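Local coordinates for protein mitochondrial import inner membrane translocase subunit TIM21 (Saccharomyces cerevisiae, PDB 2CIU) that helps the TIM23 complex carry transit peptide-containing proteins across the mitochondrial inner membrane, keeping it in close contact with the TOM complex of the outer membrane, at residues Q9-N12 with R13-M17. Sequence-based numbering, arbitrary orientation.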
ATOM      1  N   GLN A   9     -10.126   4.647   6.696  1.00 17.71           N
ATOM      2  CA  GLN A   9      -9.367   3.960   7.736  1.00 16.47           C
ATOM      3  C   GLN A   9      -8.421   2.937   7.132  1.00 16.25           C
ATOM      4  O   GLN A   9      -7.305   2.760   7.605  1.00 16.99           O
ATOM      5  CB  GLN A   9     -10.307   3.285   8.746  1.00 20.24           C
ATOM      6  CG  GLN A   9     -11.220   4.286   9.433  1.00 21.53           C
ATOM      7  CD  GLN A   9     -11.850   3.783  10.723  1.00 24.72           C
ATOM      8  OE1 GLN A   9     -12.877   4.303  11.151  1.00 29.68           O
ATOM      9  NE2 GLN A   9     -11.235   2.789  11.355  1.00 15.04           N
ATOM     10  N   LEU A  10      -8.856   2.277   6.068  1.00 15.69           N
ATOM     11  CA  LEU A  10      -8.021   1.275   5.426  1.00 15.35           C
ATOM     12  C   LEU A  10      -6.740   1.929   4.902  1.00 12.84           C
ATOM     13  O   LEU A  10      -5.635   1.416   5.095  1.00 13.83           O
ATOM     14  CB  LEU A  10      -8.804   0.620   4.282  1.00 16.87           C
ATOM     15  CG  LEU A  10      -8.299  -0.717   3.751  1.00 24.85           C
ATOM     16  CD1 LEU A  10      -8.328  -1.752   4.865  1.00 17.76           C
ATOM     17  CD2 LEU A  10      -9.182  -1.158   2.591  1.00 25.23           C
ATOM     18  N   PHE A  11      -6.904   3.074   4.246  1.00 14.01           N
ATOM     19  CA  PHE A  11      -5.778   3.824   3.710  1.00 13.69           C
ATOM     20  C   PHE A  11      -4.895   4.398   4.826  1.00 13.22           C
ATOM     21  O   PHE A  11      -3.677   4.282   4.779  1.00 14.00           O
ATOM     22  CB  PHE A  11      -6.283   4.968   2.829  1.00 14.74           C
ATOM     23  CG  PHE A  11      -5.225   5.983   2.491  1.00 15.89           C
ATOM     24  CD1 PHE A  11      -4.218   5.697   1.574  1.00 15.12           C
ATOM     25  CD2 PHE A  11      -5.209   7.212   3.137  1.00 15.20           C
ATOM     26  CE1 PHE A  11      -3.205   6.622   1.304  1.00 16.86           C
ATOM     27  CE2 PHE A  11      -4.201   8.141   2.874  1.00 14.48           C
ATOM     28  CZ  PHE A  11      -3.199   7.850   1.961  1.00 19.97           C
ATOM     29  N   ASN A  12      -5.510   5.015   5.829  1.00 15.78           N
ATOM     30  CA  ASN A  12      -4.714   5.596   6.912  1.00 15.24           C
ATOM     31  C   ASN A  12      -3.850   4.548   7.597  1.00 16.25           C
ATOM     32  O   ASN A  12      -2.677   4.766   7.900  1.00 16.43           O
ATOM     33  CB  ASN A  12      -5.624   6.259   7.955  1.00 15.65           C
ATOM     34  CG  ASN A  12      -6.232   7.563   7.462  1.00 17.41           C
ATOM     35  OD1 ASN A  12      -5.795   8.137   6.457  1.00 18.47           O
ATOM     36  ND2 ASN A  12      -7.244   8.045   8.180  1.00 20.64           N
ATOM     37  N   ARG A  13      -4.441   3.389   7.836  1.00 15.88           N
ATOM     38  CA  ARG A  13      -3.750   2.301   8.481  1.00 14.06           C
ATOM     39  C   ARG A  13      -2.598   1.785   7.613  1.00 12.47           C
ATOM     40  O   ARG A  13      -1.478   1.571   8.085  1.00 15.03           O
ATOM     41  CB  ARG A  13      -4.773   1.200   8.747  1.00 17.09           C
ATOM     42  CG  ARG A  13      -4.246  -0.063   9.337  1.00 19.42           C
ATOM     43  CD  ARG A  13      -5.447  -0.962   9.519  1.00 17.75           C
ATOM     44  NE  ARG A  13      -5.086  -2.322   9.861  1.00 22.54           N
ATOM     45  CZ  ARG A  13      -5.935  -3.336   9.774  1.00 15.67           C
ATOM     46  NH1 ARG A  13      -7.178  -3.120   9.354  1.00 17.02           N
ATOM     47  NH2 ARG A  13      -5.539  -4.556  10.097  1.00 20.11           N
ATOM     48  N   ALA A  14      -2.881   1.600   6.327  1.00 12.86           N
ATOM     49  CA  ALA A  14      -1.889   1.094   5.400  1.00 14.43           C
ATOM     50  C   ALA A  14      -0.734   2.053   5.129  1.00 14.70           C
ATOM     51  O   ALA A  14       0.423   1.656   5.170  1.00 12.92           O
ATOM     52  CB  ALA A  14      -2.571   0.705   4.087  1.00 12.26           C
ATOM     53  N   VAL A  15      -1.048   3.315   4.862  1.00 16.38           N
ATOM     54  CA  VAL A  15       0.004   4.272   4.565  1.00 15.54           C
ATOM     55  C   VAL A  15       0.874   4.496   5.799  1.00 14.97           C
ATOM     56  O   VAL A  15       2.076   4.747   5.685  1.00 14.43           O
ATOM     57  CB  VAL A  15      -0.588   5.609   4.037  1.00 15.58           C
ATOM     58  CG1 VAL A  15      -1.260   6.387   5.170  1.00 15.69           C
ATOM     59  CG2 VAL A  15       0.502   6.424   3.374  1.00 18.94           C
ATOM     60  N   SER A  16       0.278   4.377   6.980  1.00 17.11           N
ATOM     61  CA  SER A  16       1.054   4.555   8.199  1.00 17.48           C
ATOM     62  C   SER A  16       2.078   3.440   8.349  1.00 16.89           C
ATOM     63  O   SER A  16       3.209   3.679   8.773  1.00 19.78           O
ATOM     64  CB  SER A  16       0.130   4.616   9.412  1.00 20.96           C
ATOM     65  OG  SER A  16      -0.659   5.790   9.350  1.00 30.52           O
ATOM     66  N   MET A  17       1.698   2.217   7.985  1.00 14.09           N
ATOM     67  CA  MET A  17       2.617   1.086   8.059  1.00 16.41           C
ATOM     68  C   MET A  17       3.789   1.269   7.102  1.00 16.83           C
ATOM     69  O   MET A  17       4.934   0.975   7.431  1.00 18.09           O
ATOM     70  CB  MET A  17       1.909  -0.205   7.672  1.00 23.87           C
ATOM     71  CG  MET A  17       0.838  -0.667   8.608  1.00 28.47           C
ATOM     72  SD  MET A  17       0.044  -2.098   7.850  1.00 35.22           S
ATOM     73  CE  MET A  17       1.439  -3.129   7.636  1.00 17.11           C
TER
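Asn12 O is held twice by Ser16, one helical turn later, within helix 6-20 of the intermembrane-space domain of Tim21. Ser16 N donates at 3.1 Å and Ser16 OG at 2.7 Å to Asn12 O, the two arriving from opposite faces of the carbonyl plane. Ser16 OG, anti to its own carbonyl carbon, thereby folds back onto the preceding turn. Val15 CG1 also touches Asn12 O, at 3.5 Å.

Arg13 meets the earlier turn through its backbone N, bonded to Gln9 O, and its CB, 3.2 Å from Gln9 O. From there its chain runs extended away from that turn, and the guanidinium group bonds Pro100 O through NH1 and makes a cation-pi contact with Phe102.

Beside them, Phe11 carries Val15 on its ring. Val15 CG1 sits over one face, shifted toward the rim, in a CH-pi contact 4.2 Å from the Phe11 ring centroid and 18° off the ring normal; Val15 CB lies 3.9 Å from Phe11 CE1. Phe11 CG is anti to the backbone N (chi1 167°), beside the carbonyl carbon, which carries the ring along the helix toward the next turn. The same ring meets Phe76 of strand 70-79 edge-to-face. Trimmed to an alanine, this position would probably leave Val15 CG1 without the ring face it lies on and Phe76 without its edge-to-face partner.

Along the same turns the backbone bonds run i to i+4, with Ala14 N to Leu10 O and Val15 N to Phe11 O, the latter nearly straight (174°).

The helix packs on the curled antiparallel sheet, an arrangement consistent with the NTF2-like clan to which the TIM21 family belongs. Leu10 and Ala14 both touch Leu89 of strand 84-92 and reach Phe102 and Met105, respectively, of strand 101-108, while Val15 rests on Phe76 and Val78.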